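Local coordinates for class I SAM-dependent methyltransferase (Silicibacter pomeroyi DSS-3, PDB 3CVO), which is of unknown function but, as a Rossmann-fold member of the class I methyltransferase family, probably transfers methyl groups from S-adenosylmethionine, at residues Asp109-Val114 with Gly130-Gly135; Trp86-Pro91 with Asp101-Ser106; Glu30-Leu35 with Gly119-Asp124. One frame throughout, in Å; residues are numbered along the deposited sequence.

Contact 1: Asp109-Val114 with Gly130-Gly135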
loop_
_atom_site.group_PDB
_atom_site.type_symbol
_atom_site.label_atom_id
_atom_site.label_comp_id
_atom_site.label_asym_id
_atom_site.label_seq_id
_atom_site.Cartn_x
_atom_site.Cartn_y
_atom_site.Cartn_z
ATOM N N ASP A 109 -9.135 -3.474 -1.350
ATOM C CA ASP A 109 -9.772 -4.774 -1.646
ATOM C C ASP A 109 -10.224 -4.819 -3.080
ATOM O O ASP A 109 -10.277 -5.879 -3.664
ATOM C CB ASP A 109 -11.031 -4.986 -0.820
ATOM C CG ASP A 109 -10.776 -5.206 0.652
ATOM O OD1 ASP A 109 -9.623 -5.257 1.108
ATOM O OD2 ASP A 109 -11.786 -5.294 1.385
ATOM N N TYR A 110 -10.603 -3.665 -3.622
ATOM C CA TYR A 110 -11.171 -3.617 -4.988
ATOM C C TYR A 110 -10.110 -4.042 -6.015
ATOM O O TYR A 110 -10.305 -5.046 -6.726
ATOM C CB TYR A 110 -11.798 -2.284 -5.298
ATOM C CG TYR A 110 -12.478 -2.191 -6.615
ATOM C CD1 TYR A 110 -11.726 -2.012 -7.787
ATOM C CD2 TYR A 110 -13.838 -2.291 -6.729
ATOM C CE1 TYR A 110 -12.335 -1.938 -9.000
ATOM C CE2 TYR A 110 -14.446 -2.170 -7.934
ATOM C CZ TYR A 110 -13.698 -1.996 -9.082
ATOM O OH TYR A 110 -14.322 -1.875 -10.308
ATOM N N PRO A 111 -8.962 -3.330 -6.061
ATOM C CA PRO A 111 -7.941 -3.812 -6.981
ATOM C C PRO A 111 -7.331 -5.154 -6.594
ATOM O O PRO A 111 -6.963 -5.953 -7.480
ATOM C CB PRO A 111 -6.883 -2.675 -6.965
ATOM C CG PRO A 111 -7.108 -1.922 -5.770
ATOM C CD PRO A 111 -8.611 -2.021 -5.466
ATOM N N LEU A 112 -7.170 -5.402 -5.276
ATOM C CA LEU A 112 -6.282 -6.476 -4.828
ATOM C C LEU A 112 -6.919 -7.814 -4.406
ATOM O O LEU A 112 -6.271 -8.840 -4.498
ATOM C CB LEU A 112 -5.392 -5.990 -3.670
ATOM C CG LEU A 112 -4.291 -5.000 -4.071
ATOM C CD1 LEU A 112 -3.708 -4.220 -2.846
ATOM C CD2 LEU A 112 -3.180 -5.721 -4.871
ATOM N N ALA A 113 -8.123 -7.810 -3.867
ATOM C CA ALA A 113 -8.651 -9.013 -3.204
ATOM C C ALA A 113 -8.781 -10.214 -4.152
ATOM O O ALA A 113 -8.571 -11.374 -3.760
ATOM C CB ALA A 113 -10.035 -8.720 -2.505
ATOM N N VAL A 114 -9.189 -9.931 -5.384
ATOM C CA VAL A 114 -9.463 -10.997 -6.375
ATOM C C VAL A 114 -8.220 -11.832 -6.628
ATOM O O VAL A 114 -8.307 -13.038 -6.892
ATOM C CB VAL A 114 -10.071 -10.419 -7.710
ATOM C CG1 VAL A 114 -9.098 -9.452 -8.412
ATOM C CG2 VAL A 114 -10.580 -11.554 -8.635
ATOM N N GLY A 130 -13.550 -0.318 -14.442
ATOM C CA GLY A 130 -14.369 0.012 -13.273
ATOM C C GLY A 130 -13.780 1.160 -12.496
ATOM O O GLY A 130 -13.451 2.183 -13.049
ATOM N N ARG A 131 -13.610 0.944 -11.201
ATOM C CA ARG A 131 -13.068 1.971 -10.317
ATOM C C ARG A 131 -11.584 1.691 -10.057
ATOM O O ARG A 131 -11.070 0.656 -10.426
ATOM C CB ARG A 131 -13.810 1.992 -8.994
ATOM C CG ARG A 131 -15.319 2.320 -9.109
ATOM C CD ARG A 131 -15.538 3.782 -9.432
ATOM N NE ARG A 131 -15.644 3.966 -10.865
ATOM C CZ ARG A 131 -15.043 4.928 -11.540
ATOM N NH1 ARG A 131 -14.256 5.786 -10.916
ATOM N NH2 ARG A 131 -15.220 5.016 -12.848
ATOM N N PHE A 132 -10.930 2.617 -9.401
ATOM C CA PHE A 132 -9.503 2.499 -9.091
ATOM C C PHE A 132 -8.712 2.020 -10.281
ATOM O O PHE A 132 -7.852 1.135 -10.116
ATOM C CB PHE A 132 -9.226 1.528 -7.961
ATOM C CG PHE A 132 -10.023 1.793 -6.726
ATOM C CD1 PHE A 132 -9.566 2.674 -5.765
ATOM C CD2 PHE A 132 -11.235 1.173 -6.536
ATOM C CE1 PHE A 132 -10.328 2.949 -4.605
ATOM C CE2 PHE A 132 -12.007 1.432 -5.377
ATOM C CZ PHE A 132 -11.525 2.330 -4.409
ATOM N N ARG A 133 -8.938 2.609 -11.446
ATOM C CA ARG A 133 -8.389 2.016 -12.702
ATOM C C ARG A 133 -6.860 1.872 -12.678
ATOM O O ARG A 133 -6.292 0.830 -13.025
ATOM C CB ARG A 133 -8.825 2.780 -13.937
ATOM C CG ARG A 133 -10.303 2.617 -14.180
ATOM C CD ARG A 133 -10.762 3.007 -15.552
ATOM N NE ARG A 133 -12.195 2.830 -15.601
ATOM C CZ ARG A 133 -12.964 2.940 -16.678
ATOM N NH1 ARG A 133 -12.468 3.208 -17.885
ATOM N NH2 ARG A 133 -14.257 2.756 -16.521
ATOM N N VAL A 134 -6.177 2.949 -12.313
ATOM C CA VAL A 134 -4.704 2.865 -12.177
ATOM C C VAL A 134 -4.276 1.788 -11.179
ATOM O O VAL A 134 -3.384 0.978 -11.455
ATOM C CB VAL A 134 -4.034 4.239 -11.909
ATOM C CG1 VAL A 134 -2.504 4.033 -11.630
ATOM C CG2 VAL A 134 -4.276 5.151 -13.095
ATOM N N GLY A 135 -4.980 1.712 -10.068
ATOM C CA GLY A 135 -4.688 0.751 -9.018
ATOM C C GLY A 135 -4.839 -0.691 -9.496
ATOM O O GLY A 135 -4.051 -1.549 -9.157
#
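Tyr110 and Pro111 of the short helix 109-112 pack against Gly130-Gly135, the turn that leads from strand 125-128 into helix 133-143, in a buried, mostly apolar contact of the Rossmann-like domain. One polar bond crosses it: the backbone N of Arg131 donates to Tyr110 OH at 3.0 Å, nearly straight at 172°. Tyr110 reaches that far because its CG stands anti to the backbone N (chi1 -176°), which throws the ring out from the helix toward the turn. Arg131 CB then lies 4.0 Å above one face of the ring, offset to its rim, while Tyr110 CD1 comes within 3.5 Å of Phe132 CD2. The two aromatic rings meet obliquely, their planes 44° apart and their centroids 5.3 Å. Pro111 CD also approaches Phe132 CG, at 4.3 Å and obliquely to the ring. Pro111 CB rests 3.8 Å from Gly135 O, placing the first turn of helix 133-143 against the short helix.

Phe132 is the N-cap residue of helix 133-143. The extended side chain of Arg133 brings NE to Gly130 O at 2.9 Å, a hydrogen bond in the plane of the guanidinium group that ties the turn to the start of the helix. The guanidinium also forms a salt bridge with Asp154, and that of Arg131 leads away from Tyr110 to the C-terminal carboxylate of Pro202. Leu112 meets Met193 of the second subunit. Around this pair of segments, Tyr110 touches Tyr37 of strand 33-37 and Val57 of strand 53-58, and Pro111 leans on Cys136 and Ala139 of helix 133-143.

Contact 2: Trp86-Pro91 with Asp101-Ser106; sequences WTDIGP and DAKWRS. With EDO (1,2-ethanediol), chain M; EDO (1,2-ethanediol), chain G.
Ile89 O and Lys103 N are bridged by a single water, which is hydrogen-bonded to the carbonyl at 2.7 Å and accepts from the amide at 3.0 Å. It joins two turns of the long loop between strand 81-86 and helix 109-112 of the Rossmann-like domain: an Asx turn at Asp88 and a type I beta turn from Asp101 to Trp104. In the Asx turn, Asp88 OD1 accepts from Gly90 N at 3.0 Å, met on its anti side and 27° out of the carboxylate plane, which helps to hold the carboxylate.

No direct hydrogen bond links the segments, and Lys103 supplies the larger part of what Asp101-Ser106 buries. Its CB sits 3.6 Å from Ile89 C, and its CG and CD pass over the backbone of Gly90, whose lack of a side chain permits the close approach. Bends at chi3 and chi4 then carry the chain across Asp88 at about a right angle. NZ stays 4.0 Å from Asp88 OD2, too far for a salt bridge, although the opposite charges probably attract. Ser106 closes the other end of the contact with CB against Asp88 O.

The second turn also belongs to the dimer interface, where the Trp104 ring stacks on Trp104 of the second subunit and Arg105 forms a salt bridge with Asp101 of that subunit. Within the chain, the Arg105 guanidinium has Trp104 CZ2 over one face. At its edge, a 1,2-ethanediol probably left from crystallisation takes a nearly straight bond through O1, 3.1 Å from Arg105 NH1.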
loop_
_atom_site.group_PDB
_atom_site.type_symbol
_atom_site.label_atom_id
_atom_site.label_comp_id
_atom_site.label_asym_id
_atom_site.label_seq_id
_atom_site.Cartn_x
_atom_site.Cartn_y
_atom_site.Cartn_z
ATOM N N TRP A 86 -19.314 -8.818 -6.026
ATOM C CA TRP A 86 -19.569 -7.549 -5.325
ATOM C C TRP A 86 -18.456 -7.373 -4.289
ATOM O O TRP A 86 -18.230 -8.212 -3.451
ATOM C CB TRP A 86 -20.967 -7.444 -4.712
ATOM C CG TRP A 86 -21.069 -6.177 -3.969
ATOM C CD1 TRP A 86 -20.858 -4.912 -4.465
ATOM C CD2 TRP A 86 -21.266 -6.028 -2.573
ATOM N NE1 TRP A 86 -20.941 -3.988 -3.462
ATOM C CE2 TRP A 86 -21.199 -4.643 -2.285
ATOM C CE3 TRP A 86 -21.466 -6.925 -1.525
ATOM C CZ2 TRP A 86 -21.352 -4.153 -1.012
ATOM C CZ3 TRP A 86 -21.652 -6.426 -0.279
ATOM C CH2 TRP A 86 -21.616 -5.054 -0.027
ATOM N N THR A 87 -17.734 -6.276 -4.443
ATOM C CA THR A 87 -16.619 -5.905 -3.584
ATOM C C THR A 87 -16.942 -4.566 -2.937
ATOM O O THR A 87 -16.993 -3.556 -3.579
ATOM C CB THR A 87 -15.334 -5.902 -4.421
ATOM O OG1 THR A 87 -15.253 -7.166 -5.109
ATOM C CG2 THR A 87 -14.087 -5.707 -3.565
ATOM N N ASP A 88 -17.181 -4.647 -1.642
ATOM C CA ASP A 88 -17.748 -3.594 -0.771
ATOM C C ASP A 88 -16.747 -2.483 -0.540
ATOM O O ASP A 88 -15.686 -2.681 0.120
ATOM C CB ASP A 88 -18.161 -4.210 0.566
ATOM C CG ASP A 88 -18.926 -3.267 1.453
ATOM O OD1 ASP A 88 -19.166 -2.127 1.068
ATOM O OD2 ASP A 88 -19.339 -3.707 2.549
ATOM N N ILE A 89 -17.044 -1.333 -1.132
ATOM C CA ILE A 89 -16.235 -0.122 -0.908
ATOM C C ILE A 89 -17.079 0.989 -0.335
ATOM O O ILE A 89 -16.738 2.185 -0.422
ATOM C CB ILE A 89 -15.475 0.385 -2.147
ATOM C CG1 ILE A 89 -16.460 0.715 -3.271
ATOM C CG2 ILE A 89 -14.392 -0.624 -2.605
ATOM C CD1 ILE A 89 -15.847 1.260 -4.515
ATOM N N GLY A 90 -18.159 0.545 0.284
ATOM C CA GLY A 90 -19.170 1.408 0.866
ATOM C C GLY A 90 -20.292 1.721 -0.107
ATOM O O GLY A 90 -20.286 1.301 -1.254
ATOM N N PRO A 91 -21.273 2.486 0.348
ATOM C CA PRO A 91 -22.356 2.848 -0.576
ATOM C C PRO A 91 -21.884 3.642 -1.776
ATOM O O PRO A 91 -20.998 4.482 -1.684
ATOM C CB PRO A 91 -23.306 3.667 0.295
ATOM C CG PRO A 91 -23.146 3.065 1.685
ATOM C CD PRO A 91 -21.652 2.650 1.764
ATOM N N ASP A 101 -16.161 8.496 1.903
ATOM C CA ASP A 101 -14.966 7.693 2.184
ATOM C C ASP A 101 -15.087 6.866 3.452
ATOM O O ASP A 101 -14.075 6.482 4.026
ATOM C CB ASP A 101 -13.721 8.557 2.244
ATOM C CG ASP A 101 -13.328 9.115 0.884
ATOM O OD1 ASP A 101 -13.434 8.410 -0.154
ATOM O OD2 ASP A 101 -12.960 10.299 0.878
ATOM N N ALA A 102 -16.311 6.578 3.853
ATOM C CA ALA A 102 -16.555 5.744 5.053
ATOM C C ALA A 102 -15.676 4.494 5.021
ATOM O O ALA A 102 -15.063 4.143 6.027
ATOM C CB ALA A 102 -18.013 5.351 5.203
ATOM N N LYS A 103 -15.600 3.837 3.859
ATOM C CA LYS A 103 -14.918 2.538 3.752
ATOM C C LYS A 103 -13.558 2.634 3.161
ATOM O O LYS A 103 -13.104 1.744 2.500
ATOM C CB LYS A 103 -15.796 1.497 3.031
ATOM C CG LYS A 103 -16.989 1.131 3.947
ATOM C CD LYS A 103 -17.552 -0.281 3.781
ATOM C CE LYS A 103 -16.511 -1.404 3.828
ATOM N NZ LYS A 103 -16.551 -2.237 5.066
ATOM N N TRP A 104 -12.888 3.741 3.417
ATOM C CA TRP A 104 -11.549 3.966 2.854
ATOM C C TRP A 104 -10.584 2.861 3.210
ATOM O O TRP A 104 -9.730 2.519 2.402
ATOM C CB TRP A 104 -10.976 5.351 3.216
ATOM C CG TRP A 104 -10.613 5.614 4.625
ATOM C CD1 TRP A 104 -11.369 6.245 5.565
ATOM C CD2 TRP A 104 -9.376 5.271 5.262
ATOM N NE1 TRP A 104 -10.655 6.340 6.739
ATOM C CE2 TRP A 104 -9.409 5.792 6.546
ATOM C CE3 TRP A 104 -8.190 4.654 4.815
ATOM C CZ2 TRP A 104 -8.356 5.605 7.456
ATOM C CZ3 TRP A 104 -7.140 4.513 5.702
ATOM C CH2 TRP A 104 -7.241 4.954 7.006
ATOM N N ARG A 105 -10.760 2.266 4.389
ATOM C CA ARG A 105 -9.807 1.198 4.834
ATOM C C ARG A 105 -10.010 -0.058 4.014
ATOM O O ARG A 105 -9.136 -0.884 3.969
ATOM C CB ARG A 105 -9.939 0.898 6.327
ATOM C CG ARG A 105 -9.487 2.050 7.215
ATOM C CD ARG A 105 -9.880 1.871 8.653
ATOM N NE ARG A 105 -9.657 3.053 9.467
ATOM C CZ ARG A 105 -10.562 4.009 9.635
ATOM N NH1 ARG A 105 -11.730 3.938 9.012
ATOM N NH2 ARG A 105 -10.268 5.059 10.374
ATOM N N SER A 106 -11.117 -0.129 3.276
ATOM C CA SER A 106 -11.432 -1.285 2.417
ATOM C C SER A 106 -11.159 -1.053 0.948
ATOM O O SER A 106 -11.245 -1.965 0.126
ATOM C CB SER A 106 -12.889 -1.710 2.577
ATOM O OG SER A 106 -13.133 -2.123 3.902
HETATM C C1 EDO M . -17.742 -7.735 1.070
HETATM O O1 EDO M . -19.098 -8.189 0.994
HETATM C C2 EDO M . -17.168 -7.568 -0.339
HETATM O O2 EDO M . -15.797 -7.038 -0.240
HETATM C C1 EDO G . -14.607 6.081 8.754
HETATM O O1 EDO G . -13.658 6.166 9.842
HETATM C C2 EDO G . -15.534 4.889 8.876
HETATM O O2 EDO G . -16.092 4.829 10.199
HETATM O O HOH W 1 -16.865 4.390 1.212
#

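Contact 3: Glu30-Leu35 with Gly119-Asp124. With EDO (1,2-ethanediol), chain H; EDO (1,2-ethanediol), chain J; EDO (1,2-ethanediol), chain O.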
loop_
_atom_site.group_PDB
_atom_site.type_symbol
_atom_site.label_atom_id
_atom_site.label_comp_id
_atom_site.label_asym_id
_atom_site.label_seq_id
_atom_site.Cartn_x
_atom_site.Cartn_y
_atom_site.Cartn_z
ATOM N N GLU A 30 -9.491 -15.254 -27.488
ATOM C CA GLU A 30 -8.152 -15.838 -27.365
ATOM C C GLU A 30 -7.855 -16.326 -25.938
ATOM O O GLU A 30 -7.081 -17.231 -25.747
ATOM C CB GLU A 30 -7.046 -14.853 -27.813
ATOM C CG GLU A 30 -6.860 -14.718 -29.320
ATOM N N ALA A 31 -8.450 -15.687 -24.945
ATOM C CA ALA A 31 -8.262 -16.031 -23.515
ATOM C C ALA A 31 -9.078 -17.237 -23.081
ATOM O O ALA A 31 -10.151 -17.502 -23.615
ATOM C CB ALA A 31 -8.704 -14.832 -22.644
ATOM N N GLU A 32 -8.576 -17.959 -22.082
ATOM C CA GLU A 32 -9.407 -18.950 -21.384
ATOM C C GLU A 32 -9.953 -18.365 -20.096
ATOM O O GLU A 32 -11.122 -18.554 -19.746
ATOM C CB GLU A 32 -8.651 -20.211 -21.015
ATOM C CG GLU A 32 -9.495 -21.105 -20.111
ATOM C CD GLU A 32 -8.751 -22.288 -19.506
ATOM O OE1 GLU A 32 -7.550 -22.148 -19.157
ATOM O OE2 GLU A 32 -9.395 -23.360 -19.372
ATOM N N VAL A 33 -9.082 -17.656 -19.393
ATOM C CA VAL A 33 -9.419 -17.046 -18.097
ATOM C C VAL A 33 -9.442 -15.545 -18.268
ATOM O O VAL A 33 -8.492 -14.938 -18.737
ATOM C CB VAL A 33 -8.467 -17.513 -16.915
ATOM C CG1 VAL A 33 -8.899 -16.912 -15.546
ATOM C CG2 VAL A 33 -8.425 -19.037 -16.851
ATOM N N ILE A 34 -10.575 -14.961 -17.869
ATOM C CA ILE A 34 -10.821 -13.536 -18.032
ATOM C C ILE A 34 -11.119 -12.924 -16.678
ATOM O O ILE A 34 -11.939 -13.415 -15.960
ATOM C CB ILE A 34 -12.065 -13.254 -18.979
ATOM C CG1 ILE A 34 -11.801 -13.743 -20.408
ATOM C CG2 ILE A 34 -12.428 -11.731 -18.967
ATOM C CD1 ILE A 34 -13.085 -14.105 -21.246
ATOM N N LEU A 35 -10.417 -11.849 -16.358
ATOM C CA LEU A 35 -10.694 -11.091 -15.149
ATOM C C LEU A 35 -11.104 -9.697 -15.563
ATOM O O LEU A 35 -10.409 -9.059 -16.342
ATOM C CB LEU A 35 -9.429 -11.035 -14.237
ATOM C CG LEU A 35 -9.417 -9.938 -13.154
ATOM C CD1 LEU A 35 -10.625 -10.189 -12.205
ATOM C CD2 LEU A 35 -8.078 -9.852 -12.385
ATOM N N GLY A 119 -10.160 -20.294 -5.148
ATOM C CA GLY A 119 -10.542 -20.711 -6.485
ATOM C C GLY A 119 -9.819 -19.921 -7.559
ATOM O O GLY A 119 -10.196 -19.961 -8.722
ATOM N N PHE A 120 -8.771 -19.208 -7.152
ATOM C CA PHE A 120 -8.003 -18.333 -8.063
ATOM C C PHE A 120 -7.510 -19.073 -9.298
ATOM O O PHE A 120 -6.938 -20.143 -9.222
ATOM C CB PHE A 120 -6.798 -17.657 -7.348
ATOM C CG PHE A 120 -5.920 -16.835 -8.271
ATOM C CD1 PHE A 120 -6.273 -15.550 -8.622
ATOM C CD2 PHE A 120 -4.774 -17.377 -8.812
ATOM C CE1 PHE A 120 -5.477 -14.776 -9.481
ATOM C CE2 PHE A 120 -3.958 -16.615 -9.671
ATOM C CZ PHE A 120 -4.312 -15.327 -10.012
ATOM N N ARG A 121 -7.780 -18.491 -10.450
ATOM C CA ARG A 121 -7.215 -18.946 -11.709
ATOM C C ARG A 121 -6.477 -17.773 -12.341
ATOM O O ARG A 121 -7.020 -16.688 -12.483
ATOM C CB ARG A 121 -8.329 -19.404 -12.668
ATOM C CG ARG A 121 -9.285 -20.488 -12.126
ATOM C CD ARG A 121 -8.936 -21.882 -12.542
ATOM N NE ARG A 121 -8.675 -22.037 -13.979
ATOM C CZ ARG A 121 -9.587 -22.383 -14.885
ATOM N NH1 ARG A 121 -10.845 -22.603 -14.520
ATOM N NH2 ARG A 121 -9.238 -22.501 -16.166
ATOM N N HIS A 122 -5.241 -17.999 -12.737
ATOM C CA HIS A 122 -4.435 -16.938 -13.342
ATOM C C HIS A 122 -5.080 -16.482 -14.655
ATOM O O HIS A 122 -5.348 -17.282 -15.549
ATOM C CB HIS A 122 -2.987 -17.392 -13.633
ATOM C CG HIS A 122 -2.033 -16.268 -13.869
ATOM N ND1 HIS A 122 -2.130 -15.403 -14.943
ATOM C CD2 HIS A 122 -0.920 -15.898 -13.189
ATOM C CE1 HIS A 122 -1.135 -14.529 -14.887
ATOM N NE2 HIS A 122 -0.399 -14.800 -13.825
ATOM N N PRO A 123 -5.300 -15.180 -14.784
ATOM C CA PRO A 123 -5.937 -14.669 -16.002
ATOM C C PRO A 123 -5.010 -14.704 -17.168
ATOM O O PRO A 123 -3.774 -14.737 -17.010
ATOM C CB PRO A 123 -6.289 -13.208 -15.664
ATOM C CG PRO A 123 -5.966 -13.007 -14.278
ATOM C CD PRO A 123 -5.195 -14.170 -13.726
ATOM N N ASP A 124 -5.642 -14.727 -18.331
ATOM C CA ASP A 124 -4.974 -14.549 -19.617
ATOM C C ASP A 124 -5.173 -13.138 -20.115
ATOM O O ASP A 124 -4.306 -12.576 -20.752
ATOM C CB ASP A 124 -5.544 -15.519 -20.617
ATOM C CG ASP A 124 -5.310 -16.965 -20.207
ATOM O OD1 ASP A 124 -4.160 -17.265 -19.844
ATOM O OD2 ASP A 124 -6.259 -17.778 -20.237
HETATM C C1 EDO H . -8.746 -14.386 -11.384
HETATM O O1 EDO H . -8.848 -14.923 -12.721
HETATM C C2 EDO H . -9.848 -14.885 -10.469
HETATM O O2 EDO H . -9.736 -16.297 -10.263
HETATM C C1 EDO J . -3.846 -21.237 -13.062
HETATM O O1 EDO J . -3.684 -20.632 -11.766
HETATM C C2 EDO J . -5.047 -22.176 -13.069
HETATM O O2 EDO J . -5.675 -22.113 -14.362
HETATM C C1 EDO O . -12.553 -17.852 -8.682
HETATM O O1 EDO O . -11.810 -17.854 -9.923
HETATM C C2 EDO O . -13.465 -16.621 -8.596
HETATM O O2 EDO O . -14.181 -16.452 -9.835
HETATM O O HOH W 2 -5.610 -20.020 -18.835
#
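Asp124 OD2 accepts from two successive backbone amides of the facing segment, Glu32 N at 3.0 Å and Val33 N at 2.9 Å. The donors reach it from opposite faces of the carboxylate plane, both on the anti side, so the oxygen is held between them; a water adds a third bond. The torsion that directs this carboxylate (chi1 -62°) sets CG beside the Asp124 backbone N, and that N donates in turn to Val33 O at 2.9 Å. Side chain and main chain of one residue thus hold the start of strand 33-37 beside the residue that precedes its parallel neighbour, strand 125-128.

Apolar groups fill in around these bonds. Ala31 CB lies 3.8 Å from Asp124 CB. Val33 sends CG1 toward the backbone of Arg121 and Pro123, and its CB sits 3.4 Å from His122 O. Farther along the strand, Leu35 CB meets Pro123 CG at 4.0 Å. Toward solvent, Arg121 bends at chi2 and chi3 and crosses Val33 at about a right angle, its NH2 near Val33 CG2. A salt bridge from Arg121 NH2 to Glu32 OE2, 3.3 Å, is less certain, because Glu32 has two conformers; in one of them the carboxylate and guanidinium planes stand 78° apart.

In the next shell, His122 ND1 donates to Pro123 O at 2.7 Å, in the carbonyl plane and on a lone pair, while its NE2 is hydrogen-bonded to Thr145 N. Arg146 forms a salt bridge with the other oxygen, Asp124 OD1. With amide N-H groups on one oxygen and a guanidinium on the other, Asp124 is probably kept ionised.

The contacts lie around the two ends of the parallel strands in a mixed sheet. Contacts 1 and 2 follow the carboxyl ends, where class I methyltransferases bind S-adenosylmethionine; no cofactor is present, and a role in binding one is only inferred from the family. Contact 3 is at the amino ends of strands 33-37 and 125-128. Contacts 1 and 2, centres about 12 Å apart, share an apolar seam in which Phe132 CE2 comes 3.9 Å from Ile89 CD1, and both reach the second subunit. Contact 3, centred about 16 Å from contact 1, touches it where Val114 CG2 packs 3.8 Å from Leu35 CD1. Contacts 2 and 3 do not meet, their nearest atoms being about 9 Å apart.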